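Local coordinates for protein cytochrome P450 CYP260B1 (Sorangium cellulosum, PDB 5HIW) that binds haem as a bacterial cytochrome P450, holding the iron-porphyrin between its helices in a predominantly alpha-helical fold with a small beta-rich region, at residues A[28-33]-A[45-50]; A[125-130]-A[235-240]; A[231-236]-A[345-350]. All blocks are in the same frame, centred on the assembly; numbering follows the deposited sequence.

Interaction 1. Residues A[28-33]-A[45-50]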
loop_
_atom_site.group_PDB
_atom_site.type_symbol
_atom_site.label_atom_id
_atom_site.label_comp_id
_atom_site.label_asym_id
_atom_site.label_seq_id
_atom_site.Cartn_x
_atom_site.Cartn_y
_atom_site.Cartn_z
ATOM N N GLU A 28 11.955 -23.920 -7.333
ATOM C CA GLU A 28 12.616 -24.920 -6.470
ATOM C C GLU A 28 11.820 -25.374 -5.244
ATOM O O GLU A 28 11.768 -26.555 -4.997
ATOM C CB GLU A 28 14.027 -24.498 -6.051
ATOM C CG GLU A 28 14.895 -24.028 -7.210
ATOM C CD GLU A 28 15.125 -25.183 -8.156
ATOM O OE1 GLU A 28 15.709 -26.199 -7.674
ATOM O OE2 GLU A 28 14.607 -25.125 -9.309
ATOM N N HIS A 29 11.335 -24.460 -4.391
ATOM C CA HIS A 29 10.462 -24.799 -3.249
ATOM C C HIS A 29 9.437 -23.645 -3.073
ATOM O O HIS A 29 9.834 -22.513 -2.963
ATOM C CB HIS A 29 11.222 -24.891 -1.897
ATOM C CG HIS A 29 12.422 -25.799 -1.909
ATOM N ND1 HIS A 29 13.643 -25.392 -2.393
ATOM C CD2 HIS A 29 12.577 -27.090 -1.525
ATOM C CE1 HIS A 29 14.495 -26.411 -2.340
ATOM N NE2 HIS A 29 13.873 -27.447 -1.800
ATOM N N SER A 30 8.181 -23.989 -2.876
ATOM C CA SER A 30 7.185 -23.001 -2.515
ATOM C C SER A 30 7.344 -22.431 -1.110
ATOM O O SER A 30 7.277 -21.195 -0.925
ATOM C CB SER A 30 5.781 -23.599 -2.710
ATOM O OG SER A 30 4.774 -22.603 -2.445
ATOM N N VAL A 31 7.551 -23.311 -0.131
ATOM C CA VAL A 31 7.642 -22.973 1.295
ATOM C C VAL A 31 9.076 -23.221 1.800
ATOM O O VAL A 31 9.654 -24.292 1.562
ATOM C CB VAL A 31 6.596 -23.797 2.117
ATOM C CG1 VAL A 31 6.580 -23.377 3.561
ATOM C CG2 VAL A 31 5.212 -23.649 1.530
ATOM N N TYR A 32 9.653 -22.234 2.446
ATOM C CA TYR A 32 11.074 -22.233 2.825
ATOM C C TYR A 32 11.195 -21.286 3.957
ATOM O O TYR A 32 10.286 -20.458 4.177
ATOM C CB TYR A 32 11.975 -21.874 1.647
ATOM C CG TYR A 32 12.106 -20.405 1.457
ATOM C CD1 TYR A 32 11.131 -19.704 0.748
ATOM C CD2 TYR A 32 13.127 -19.704 2.009
ATOM C CE1 TYR A 32 11.195 -18.316 0.603
ATOM C CE2 TYR A 32 13.208 -18.338 1.875
ATOM C CZ TYR A 32 12.214 -17.647 1.136
ATOM O OH TYR A 32 12.200 -16.280 1.080
ATOM N N PHE A 33 12.263 -21.381 4.745
ATOM C CA PHE A 33 12.415 -20.525 5.893
ATOM C C PHE A 33 13.410 -19.529 5.405
ATOM O O PHE A 33 14.540 -19.873 4.997
ATOM C CB PHE A 33 12.920 -21.298 7.146
ATOM C CG PHE A 33 13.111 -20.474 8.366
ATOM C CD1 PHE A 33 14.254 -19.707 8.563
ATOM C CD2 PHE A 33 12.160 -20.481 9.375
ATOM C CE1 PHE A 33 14.380 -18.952 9.692
ATOM C CE2 PHE A 33 12.298 -19.700 10.510
ATOM C CZ PHE A 33 13.421 -18.929 10.679
ATOM N N GLY A 45 1.996 -18.788 -6.015
ATOM C CA GLY A 45 0.714 -18.095 -6.081
ATOM C C GLY A 45 -0.461 -18.933 -5.630
ATOM O O GLY A 45 -1.284 -18.469 -4.887
ATOM N N ALA A 46 -0.552 -20.190 -6.086
ATOM C CA ALA A 46 -1.645 -21.066 -5.687
ATOM C C ALA A 46 -1.648 -21.392 -4.224
ATOM O O ALA A 46 -2.712 -21.510 -3.639
ATOM C CB ALA A 46 -1.631 -22.371 -6.523
ATOM N N ASP A 47 -0.460 -21.525 -3.609
ATOM C CA ASP A 47 -0.379 -21.741 -2.188
ATOM C C ASP A 47 -0.718 -20.478 -1.403
ATOM O O ASP A 47 -1.411 -20.550 -0.376
ATOM C CB ASP A 47 1.008 -22.202 -1.803
ATOM C CG ASP A 47 1.377 -23.585 -2.429
ATOM O OD1 ASP A 47 0.435 -24.353 -2.653
ATOM O OD2 ASP A 47 2.574 -23.892 -2.626
ATOM N N VAL A 48 -0.305 -19.341 -1.917
ATOM C CA VAL A 48 -0.623 -18.102 -1.239
ATOM C C VAL A 48 -2.173 -17.861 -1.253
ATOM O O VAL A 48 -2.770 -17.592 -0.237
ATOM C CB VAL A 48 0.112 -16.883 -1.858
ATOM C CG1 VAL A 48 -0.456 -15.576 -1.255
ATOM C CG2 VAL A 48 1.607 -16.972 -1.571
ATOM N N VAL A 49 -2.796 -18.027 -2.404
ATOM C CA VAL A 49 -4.265 -17.884 -2.533
ATOM C C VAL A 49 -5.005 -18.836 -1.631
ATOM O O VAL A 49 -5.977 -18.455 -0.947
ATOM C CB VAL A 49 -4.648 -18.009 -3.994
ATOM C CG1 VAL A 49 -6.148 -18.144 -4.195
ATOM C CG2 VAL A 49 -4.071 -16.797 -4.795
ATOM N N ALA A 50 -4.532 -20.086 -1.588
ATOM C CA ALA A 50 -5.118 -21.076 -0.645
ATOM C C ALA A 50 -5.050 -20.643 0.822
ATOM O O ALA A 50 -6.032 -20.784 1.594
ATOM C CB ALA A 50 -4.425 -22.444 -0.861
#
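Ser30 and Asp47 meet through a single hydrogen bond, which ties the start of a beta hairpin to the helix that follows it. Starting at Asp47 CB, which lies 3.8 Å from Ser30 OG, the side chain leaves the helix beside its own backbone N, with CG anti to the carbonyl carbon (chi1 -64°), and this turns the carboxylate toward the loop. Asp47 CG follows at 3.5 Å from Ser30 OG, and at the tip Asp47 OD2 accepts the proton of Ser30 OG at 2.6 Å. Asp47 OD2 uses its anti lone pair, on the side away from OD1, and also lies 3.2 Å from Ser30 CB. The serine reaches across with OG anti to its backbone N (chi1 -176°). Serine suits this buried spot because its short hydroxyl can work both ways, as donor and as acceptor. The Asp47 side chain also touches Val42 and Ile288. In the beta-rich region of the P450 fold, helix 17-28 has just ended, strands 31-34 and 39-42 form the hairpin, and helix 45-53 comes next. The hydroxyl donates to the carboxylate and accepts from Arg44 N, just before that helix, two bonds that probably fix its rotation. An aspartate in the first helical turn would probably also be favoured by the helix dipole.

Interaction 2. Residues A[125-130]-A[235-240]. With HEM (protoporphyrin IX containing Fe), chain B.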
loop_
_atom_site.group_PDB
_atom_site.type_symbol
_atom_site.label_atom_id
_atom_site.label_comp_id
_atom_site.label_asym_id
_atom_site.label_seq_id
_atom_site.Cartn_x
_atom_site.Cartn_y
_atom_site.Cartn_z
ATOM N N ASP A 125 10.416 11.934 -3.054
ATOM C CA ASP A 125 10.198 13.036 -2.116
ATOM C C ASP A 125 9.203 14.053 -2.636
ATOM O O ASP A 125 8.370 14.571 -1.852
ATOM C CB ASP A 125 11.548 13.742 -1.863
ATOM C CG ASP A 125 12.493 12.977 -0.946
ATOM O OD1 ASP A 125 12.143 11.962 -0.313
ATOM O OD2 ASP A 125 13.662 13.407 -0.839
ATOM N N ASP A 126 9.291 14.403 -3.936
ATOM C CA ASP A 126 8.578 15.537 -4.552
ATOM C C ASP A 126 7.138 15.222 -5.072
ATOM O O ASP A 126 6.428 16.117 -5.522
ATOM C CB ASP A 126 9.443 16.098 -5.774
ATOM C CG ASP A 126 10.830 16.778 -5.322
ATOM O OD1 ASP A 126 10.896 17.125 -4.143
ATOM O OD2 ASP A 126 11.827 16.856 -6.107
ATOM N N PHE A 127 6.757 13.951 -5.105
ATOM C CA PHE A 127 5.448 13.517 -5.579
ATOM C C PHE A 127 4.910 12.363 -4.729
ATOM O O PHE A 127 3.794 12.481 -4.194
ATOM C CB PHE A 127 5.533 13.113 -7.032
ATOM C CG PHE A 127 4.220 12.703 -7.633
ATOM C CD1 PHE A 127 3.357 13.628 -8.116
ATOM C CD2 PHE A 127 3.844 11.352 -7.626
ATOM C CE1 PHE A 127 2.171 13.243 -8.726
ATOM C CE2 PHE A 127 2.657 10.962 -8.199
ATOM C CZ PHE A 127 1.819 11.919 -8.732
ATOM N N ALA A 128 5.621 11.229 -4.658
ATOM C CA ALA A 128 5.071 10.030 -4.043
ATOM C C ALA A 128 4.770 10.264 -2.558
ATOM O O ALA A 128 3.791 9.751 -2.029
ATOM C CB ALA A 128 5.942 8.818 -4.242
ATOM N N ILE A 129 5.584 11.054 -1.892
ATOM C CA ILE A 129 5.360 11.345 -0.492
ATOM C C ILE A 129 4.297 12.481 -0.415
ATOM O O ILE A 129 3.471 12.481 0.455
ATOM C CB ILE A 129 6.705 11.861 0.211
ATOM C CG1 ILE A 129 7.705 10.746 0.502
ATOM C CG2 ILE A 129 6.395 12.577 1.505
ATOM C CD1 ILE A 129 7.233 9.718 1.467
ATOM N N SER A 130 4.496 13.494 -1.208
ATOM C CA SER A 130 3.726 14.785 -1.175
ATOM C C SER A 130 2.244 14.577 -1.352
ATOM O O SER A 130 1.369 15.233 -0.690
ATOM C CB SER A 130 4.107 15.661 -2.371
ATOM O OG SER A 130 5.399 16.076 -2.250
ATOM N N TRP A 235 4.441 4.217 -1.798
ATOM C CA TRP A 235 5.225 3.089 -2.463
ATOM C C TRP A 235 4.521 2.688 -3.737
ATOM O O TRP A 235 5.190 2.458 -4.787
ATOM C CB TRP A 235 5.545 1.991 -1.547
ATOM C CG TRP A 235 6.539 2.438 -0.539
ATOM C CD1 TRP A 235 6.304 2.703 0.811
ATOM C CD2 TRP A 235 7.897 2.780 -0.786
ATOM N NE1 TRP A 235 7.446 3.191 1.386
ATOM C CE2 TRP A 235 8.447 3.209 0.443
ATOM C CE3 TRP A 235 8.711 2.755 -1.931
ATOM C CZ2 TRP A 235 9.761 3.687 0.533
ATOM C CZ3 TRP A 235 10.034 3.172 -1.834
ATOM C CH2 TRP A 235 10.538 3.660 -0.623
ATOM N N MET A 236 3.175 2.735 -3.745
ATOM C CA MET A 236 2.435 2.512 -5.027
ATOM C C MET A 236 2.695 3.563 -6.059
ATOM O O MET A 236 2.939 3.274 -7.255
ATOM C CB MET A 236 0.921 2.398 -4.780
ATOM C CG MET A 236 0.070 2.412 -6.096
ATOM S SD MET A 236 -1.578 1.729 -5.738
ATOM C CE MET A 236 -2.209 1.640 -7.425
ATOM N N LEU A 237 2.672 4.828 -5.627
ATOM C CA LEU A 237 3.005 5.899 -6.530
ATOM C C LEU A 237 4.434 5.818 -6.987
ATOM O O LEU A 237 4.687 6.036 -8.184
ATOM C CB LEU A 237 2.714 7.269 -5.914
ATOM C CG LEU A 237 1.230 7.645 -5.586
ATOM C CD1 LEU A 237 1.169 8.968 -4.801
ATOM C CD2 LEU A 237 0.452 7.716 -6.862
ATOM N N ALA A 238 5.358 5.478 -6.085
ATOM C CA ALA A 238 6.731 5.406 -6.424
ATOM C C ALA A 238 6.921 4.363 -7.551
ATOM O O ALA A 238 7.544 4.631 -8.565
ATOM C CB ALA A 238 7.601 4.996 -5.240
ATOM N N ASN A 239 6.361 3.178 -7.384
ATOM C CA ASN A 239 6.629 2.129 -8.386
ATOM C C ASN A 239 5.851 2.296 -9.677
ATOM O O ASN A 239 6.290 1.848 -10.721
ATOM C CB ASN A 239 6.330 0.805 -7.765
ATOM C CG ASN A 239 7.290 0.450 -6.638
ATOM O OD1 ASN A 239 8.192 1.205 -6.279
ATOM N ND2 ASN A 239 7.138 -0.716 -6.136
ATOM N N LEU A 240 4.769 3.088 -9.671
ATOM C CA LEU A 240 4.101 3.489 -10.863
ATOM C C LEU A 240 4.983 4.417 -11.653
ATOM O O LEU A 240 5.220 4.264 -12.868
ATOM C CB LEU A 240 2.751 4.134 -10.512
ATOM C CG LEU A 240 1.985 4.754 -11.651
ATOM C CD1 LEU A 240 1.834 3.836 -12.818
ATOM C CD2 LEU A 240 0.650 5.384 -11.188
HETATM C CHA HEM B . -5.676 -4.348 3.691
HETATM C CHB HEM B . -2.236 -3.273 0.428
HETATM C CHC HEM B . -3.896 1.221 0.154
HETATM C CHD HEM B . -6.580 0.349 4.026
HETATM C C1A HEM B . -4.656 -4.481 2.793
HETATM C C2A HEM B . -3.955 -5.681 2.497
HETATM C C3A HEM B . -3.010 -5.390 1.548
HETATM C C4A HEM B . -3.049 -3.971 1.345
HETATM C CMA HEM B . -2.001 -6.384 0.938
HETATM C CAA HEM B . -4.299 -7.073 3.016
HETATM C CBA HEM B . -3.731 -7.255 4.433
HETATM C CGA HEM B . -3.802 -8.668 4.899
HETATM O O1A HEM B . -4.543 -9.505 4.286
HETATM O O2A HEM B . -2.988 -9.069 5.767
HETATM C C1B HEM B . -2.346 -1.974 0.110
HETATM C C2B HEM B . -1.578 -1.374 -0.947
HETATM C C3B HEM B . -2.075 -0.088 -1.028
HETATM C C4B HEM B . -3.106 0.086 -0.002
HETATM C CMB HEM B . -0.421 -1.935 -1.793
HETATM C CAB HEM B . -1.516 0.870 -1.950
HETATM C CBB HEM B . -1.622 2.157 -1.980
HETATM C C1C HEM B . -4.800 1.387 1.203
HETATM C C2C HEM B . -5.509 2.613 1.411
HETATM C C3C HEM B . -6.263 2.355 2.522
HETATM C C4C HEM B . -5.981 1.038 2.993
HETATM C CMC HEM B . -5.313 3.798 0.495
HETATM C CAC HEM B . -7.221 3.253 3.194
HETATM C CBC HEM B . -7.874 4.181 2.509
HETATM C C1D HEM B . -6.524 -1.028 4.207
HETATM C C2D HEM B . -7.332 -1.655 5.287
HETATM C C3D HEM B . -7.083 -2.956 5.208
HETATM C C4D HEM B . -6.162 -3.116 4.072
HETATM C CMD HEM B . -8.186 -0.964 6.332
HETATM C CAD HEM B . -7.707 -4.094 6.033
HETATM C CBD HEM B . -8.911 -4.616 5.273
HETATM C CGD HEM B . -9.646 -5.739 6.017
HETATM O O1D HEM B . -9.084 -6.442 6.912
HETATM O O2D HEM B . -10.862 -6.013 5.738
HETATM N NA HEM B . -4.080 -3.437 2.038
HETATM N NB HEM B . -3.304 -1.116 0.530
HETATM N NC HEM B . -5.118 0.449 2.083
HETATM N ND HEM B . -5.815 -1.951 3.512
HETATM FE FE HEM B . -4.618 -1.550 2.036
HETATM O O HOH W 1 -2.976 -1.125 3.582
#
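Ala128 and Leu237 bring their backbones to a CA-CA distance of 5.2 Å, a close approach between the short helix 123-128 and helix 232-245. The latter is the second part of the long I-helix that runs through the P450 fold past the haem. Alanine suits the tight point because its side chain ends at CB: Ala128 CB sits 4.0 Å from Leu237 CB and 3.9 Å from Ala238 N, with Ala238 CB slightly farther off. Leu237 fills the flank with its two branches. Leu237 CD1 lies 3.9 Å from Ala128 O, whereas Leu237 CD2 reaches Phe127 CE2 at 4.1 Å. With CG anti to its carbonyl carbon (chi1 -65°), the leucine fork spreads over both residues, and its side chain crosses that of Phe127 at about a right angle. The contact is buried and apolar, without a hydrogen bond between the two segments; Ala128 O is instead paired with the hydroxyl of Ser234, one turn earlier on the I-helix. Another side of helix 232-245 faces the porphyrin. There the extended chain of Met236 passes the vinyl group on ring B, with Met236 SD 3.8 Å from HEM CBB.

Interaction 3. Residues A[231-236]-A[345-350]. With HEM (protoporphyrin IX containing Fe), chain B.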
loop_
_atom_site.group_PDB
_atom_site.type_symbol
_atom_site.label_atom_id
_atom_site.label_comp_id
_atom_site.label_asym_id
_atom_site.label_seq_id
_atom_site.Cartn_x
_atom_site.Cartn_y
_atom_site.Cartn_z
ATOM N N GLU A 231 1.640 5.460 4.204
ATOM C CA GLU A 231 2.857 4.959 3.507
ATOM C C GLU A 231 2.668 4.077 2.265
ATOM O O GLU A 231 3.390 4.235 1.272
ATOM C CB GLU A 231 3.828 4.329 4.462
ATOM C CG GLU A 231 4.489 5.461 5.276
ATOM C CD GLU A 231 5.657 4.987 6.165
ATOM O OE1 GLU A 231 6.268 3.955 5.799
ATOM O OE2 GLU A 231 5.949 5.648 7.237
ATOM N N THR A 232 1.652 3.251 2.287
ATOM C CA THR A 232 1.329 2.393 1.128
ATOM C C THR A 232 1.183 3.242 -0.096
ATOM O O THR A 232 1.689 2.895 -1.169
ATOM C CB THR A 232 0.059 1.539 1.365
ATOM O OG1 THR A 232 -1.019 2.417 1.758
ATOM C CG2 THR A 232 0.260 0.446 2.472
ATOM N N THR A 233 0.416 4.360 -0.008
ATOM C CA THR A 233 0.194 5.177 -1.131
ATOM C C THR A 233 1.491 5.648 -1.786
ATOM O O THR A 233 1.586 5.681 -3.014
ATOM C CB THR A 233 -0.680 6.435 -0.739
ATOM O OG1 THR A 233 -1.936 5.984 -0.227
ATOM C CG2 THR A 233 -0.907 7.252 -1.966
ATOM N N SER A 234 2.473 6.064 -0.960
ATOM C CA SER A 234 3.743 6.523 -1.490
ATOM C C SER A 234 4.516 5.433 -2.271
ATOM O O SER A 234 4.978 5.727 -3.391
ATOM C CB SER A 234 4.630 7.040 -0.331
ATOM O OG SER A 234 4.066 8.265 0.174
ATOM N N TRP A 235 4.441 4.217 -1.798
ATOM C CA TRP A 235 5.225 3.089 -2.463
ATOM C C TRP A 235 4.521 2.688 -3.737
ATOM O O TRP A 235 5.190 2.458 -4.787
ATOM C CB TRP A 235 5.545 1.991 -1.547
ATOM C CG TRP A 235 6.539 2.438 -0.539
ATOM C CD1 TRP A 235 6.304 2.703 0.811
ATOM C CD2 TRP A 235 7.897 2.780 -0.786
ATOM N NE1 TRP A 235 7.446 3.191 1.386
ATOM C CE2 TRP A 235 8.447 3.209 0.443
ATOM C CE3 TRP A 235 8.711 2.755 -1.931
ATOM C CZ2 TRP A 235 9.761 3.687 0.533
ATOM C CZ3 TRP A 235 10.034 3.172 -1.834
ATOM C CH2 TRP A 235 10.538 3.660 -0.623
ATOM N N MET A 236 3.175 2.735 -3.745
ATOM C CA MET A 236 2.435 2.512 -5.027
ATOM C C MET A 236 2.695 3.563 -6.059
ATOM O O MET A 236 2.939 3.274 -7.255
ATOM C CB MET A 236 0.921 2.398 -4.780
ATOM C CG MET A 236 0.070 2.412 -6.096
ATOM S SD MET A 236 -1.578 1.729 -5.738
ATOM C CE MET A 236 -2.209 1.640 -7.425
ATOM N N ARG A 345 -6.157 3.386 -6.230
ATOM C CA ARG A 345 -6.256 3.477 -7.683
ATOM C C ARG A 345 -6.615 4.854 -8.183
ATOM O O ARG A 345 -6.115 5.314 -9.155
ATOM C CB ARG A 345 -7.294 2.450 -8.157
ATOM C CG ARG A 345 -6.690 1.021 -8.300
ATOM C CD ARG A 345 -7.788 -0.039 -8.464
ATOM N NE ARG A 345 -7.269 -1.386 -8.846
ATOM C CZ ARG A 345 -7.718 -2.546 -8.358
ATOM N NH1 ARG A 345 -8.615 -2.603 -7.327
ATOM N NH2 ARG A 345 -7.206 -3.691 -8.821
ATOM N N MET A 346 -7.540 5.528 -7.520
ATOM C CA MET A 346 -7.926 6.801 -7.925
ATOM C C MET A 346 -6.816 7.867 -7.739
ATOM O O MET A 346 -6.581 8.735 -8.571
ATOM C CB MET A 346 -9.213 7.216 -7.243
ATOM C CG MET A 346 -9.662 8.619 -7.549
ATOM S SD MET A 346 -9.063 9.935 -6.417
ATOM C CE MET A 346 -10.048 9.600 -5.022
ATOM N N GLU A 347 -6.174 7.797 -6.583
ATOM C CA GLU A 347 -5.100 8.762 -6.306
ATOM C C GLU A 347 -3.949 8.575 -7.290
ATOM O O GLU A 347 -3.406 9.538 -7.818
ATOM C CB GLU A 347 -4.656 8.558 -4.869
ATOM C CG GLU A 347 -3.735 9.676 -4.358
ATOM C CD GLU A 347 -3.480 9.614 -2.868
ATOM O OE1 GLU A 347 -4.244 9.021 -2.057
ATOM O OE2 GLU A 347 -2.476 10.288 -2.548
ATOM N N ALA A 348 -3.585 7.359 -7.574
ATOM C CA ALA A 348 -2.595 7.086 -8.603
ATOM C C ALA A 348 -3.011 7.644 -9.944
ATOM O O ALA A 348 -2.233 8.297 -10.641
ATOM C CB ALA A 348 -2.289 5.620 -8.659
ATOM N N ARG A 349 -4.228 7.381 -10.396
ATOM C CA ARG A 349 -4.678 7.925 -11.657
ATOM C C ARG A 349 -4.686 9.452 -11.735
ATOM O O ARG A 349 -4.179 10.062 -12.715
ATOM C CB ARG A 349 -6.085 7.368 -11.966
ATOM C CG ARG A 349 -6.710 8.022 -13.167
ATOM C CD ARG A 349 -8.102 7.505 -13.503
ATOM N NE ARG A 349 -9.014 7.334 -12.374
ATOM C CZ ARG A 349 -9.783 8.278 -11.846
ATOM N NH1 ARG A 349 -9.742 9.486 -12.313
ATOM N NH2 ARG A 349 -10.583 7.971 -10.842
ATOM N N VAL A 350 -5.260 10.086 -10.733
ATOM C CA VAL A 350 -5.359 11.524 -10.683
ATOM C C VAL A 350 -4.013 12.227 -10.622
ATOM O O VAL A 350 -3.727 13.134 -11.422
ATOM C CB VAL A 350 -6.206 11.965 -9.541
ATOM C CG1 VAL A 350 -6.165 13.485 -9.388
ATOM C CG2 VAL A 350 -7.625 11.487 -9.738
HETATM C CHA HEM B . -5.676 -4.348 3.691
HETATM C CHB HEM B . -2.236 -3.273 0.428
HETATM C CHC HEM B . -3.896 1.221 0.154
HETATM C CHD HEM B . -6.580 0.349 4.026
HETATM C C1A HEM B . -4.656 -4.481 2.793
HETATM C C2A HEM B . -3.955 -5.681 2.497
HETATM C C3A HEM B . -3.010 -5.390 1.548
HETATM C C4A HEM B . -3.049 -3.971 1.345
HETATM C CMA HEM B . -2.001 -6.384 0.938
HETATM C CAA HEM B . -4.299 -7.073 3.016
HETATM C CBA HEM B . -3.731 -7.255 4.433
HETATM C CGA HEM B . -3.802 -8.668 4.899
HETATM O O1A HEM B . -4.543 -9.505 4.286
HETATM O O2A HEM B . -2.988 -9.069 5.767
HETATM C C1B HEM B . -2.346 -1.974 0.110
HETATM C C2B HEM B . -1.578 -1.374 -0.947
HETATM C C3B HEM B . -2.075 -0.088 -1.028
HETATM C C4B HEM B . -3.106 0.086 -0.002
HETATM C CMB HEM B . -0.421 -1.935 -1.793
HETATM C CAB HEM B . -1.516 0.870 -1.950
HETATM C CBB HEM B . -1.622 2.157 -1.980
HETATM C C1C HEM B . -4.800 1.387 1.203
HETATM C C2C HEM B . -5.509 2.613 1.411
HETATM C C3C HEM B . -6.263 2.355 2.522
HETATM C C4C HEM B . -5.981 1.038 2.993
HETATM C CMC HEM B . -5.313 3.798 0.495
HETATM C CAC HEM B . -7.221 3.253 3.194
HETATM C CBC HEM B . -7.874 4.181 2.509
HETATM C C1D HEM B . -6.524 -1.028 4.207
HETATM C C2D HEM B . -7.332 -1.655 5.287
HETATM C C3D HEM B . -7.083 -2.956 5.208
HETATM C C4D HEM B . -6.162 -3.116 4.072
HETATM C CMD HEM B . -8.186 -0.964 6.332
HETATM C CAD HEM B . -7.707 -4.094 6.033
HETATM C CBD HEM B . -8.911 -4.616 5.273
HETATM C CGD HEM B . -9.646 -5.739 6.017
HETATM O O1D HEM B . -9.084 -6.442 6.912
HETATM O O2D HEM B . -10.862 -6.013 5.738
HETATM N NA HEM B . -4.080 -3.437 2.038
HETATM N NB HEM B . -3.304 -1.116 0.530
HETATM N NC HEM B . -5.118 0.449 2.083
HETATM N ND HEM B . -5.815 -1.951 3.512
HETATM FE FE HEM B . -4.618 -1.550 2.036
HETATM O O HOH W 2 -3.278 8.630 0.219
HETATM O O HOH W 1 -2.976 -1.125 3.582
#
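Thr233 and Glu347 cross at about a right angle, the threonine methyl lying over the flat carboxylate. Thr233 CG2 is 3.5 Å from Glu347 OE2 and only slightly farther from CD and OE1, so it rests on the group as a whole. Each residue stretches toward the other: CG2 of Thr233 stands anti to its backbone N, and Glu347 is extended beyond CG, which carries its acid group across the gap. Water 2 joins their polar ends, donating to Thr233 OG1 at 3.0 Å and to Glu347 OE1 at a short 2.5 Å. Threonine suits this place because its two branches divide the work, the methyl packing while the hydroxyl also bonds to Ser229 O one turn earlier. A second point of contact is apolar: the CE methyl of Met236 meets the Ala348 methyl at 4.2 Å, and the small alanine accepts the end of the long thioether chain. On the porphyrin side, Thr232 CB packs 3.6 Å from HEM C3B, its OG1 bonded to Gly228 O; this fits the threonine of the P450 I-helix signature, beside the haem whose iron binds water 1. The short segments of helices 232-236 and 345-350 cross at -46° with axes 10.4 Å apart, a spacing bridged by these side chains. The two helices belong, with 93-113 and 130-140, to what is probably the four-helix core of the P450 fold; Glu347 also packs on helix 130-140, Met346 on helix 93-113, and Ala348 touches helix 261-271 alongside.

From the N terminus, interaction 1 closes first: it spans one short hairpin, binding the turn just ahead of strand 31-34 to helix 45-53 in the beta-rich region, and is complete before the others begin. Interaction 2 closes a loop of over a hundred residues, mostly helical, bringing helix 123-128 back to helix 232-245. Interaction 3 opens on that same I-helix portion and carries the chain on to helix 341-358; the segments share Trp235 and Met236, and the two long loops cross there rather than nest. Their centres are 7 Å apart, and Leu237 of one packs against Ala348 of the other. Interaction 1 lies about 30 Å from interaction 2, centre to centre.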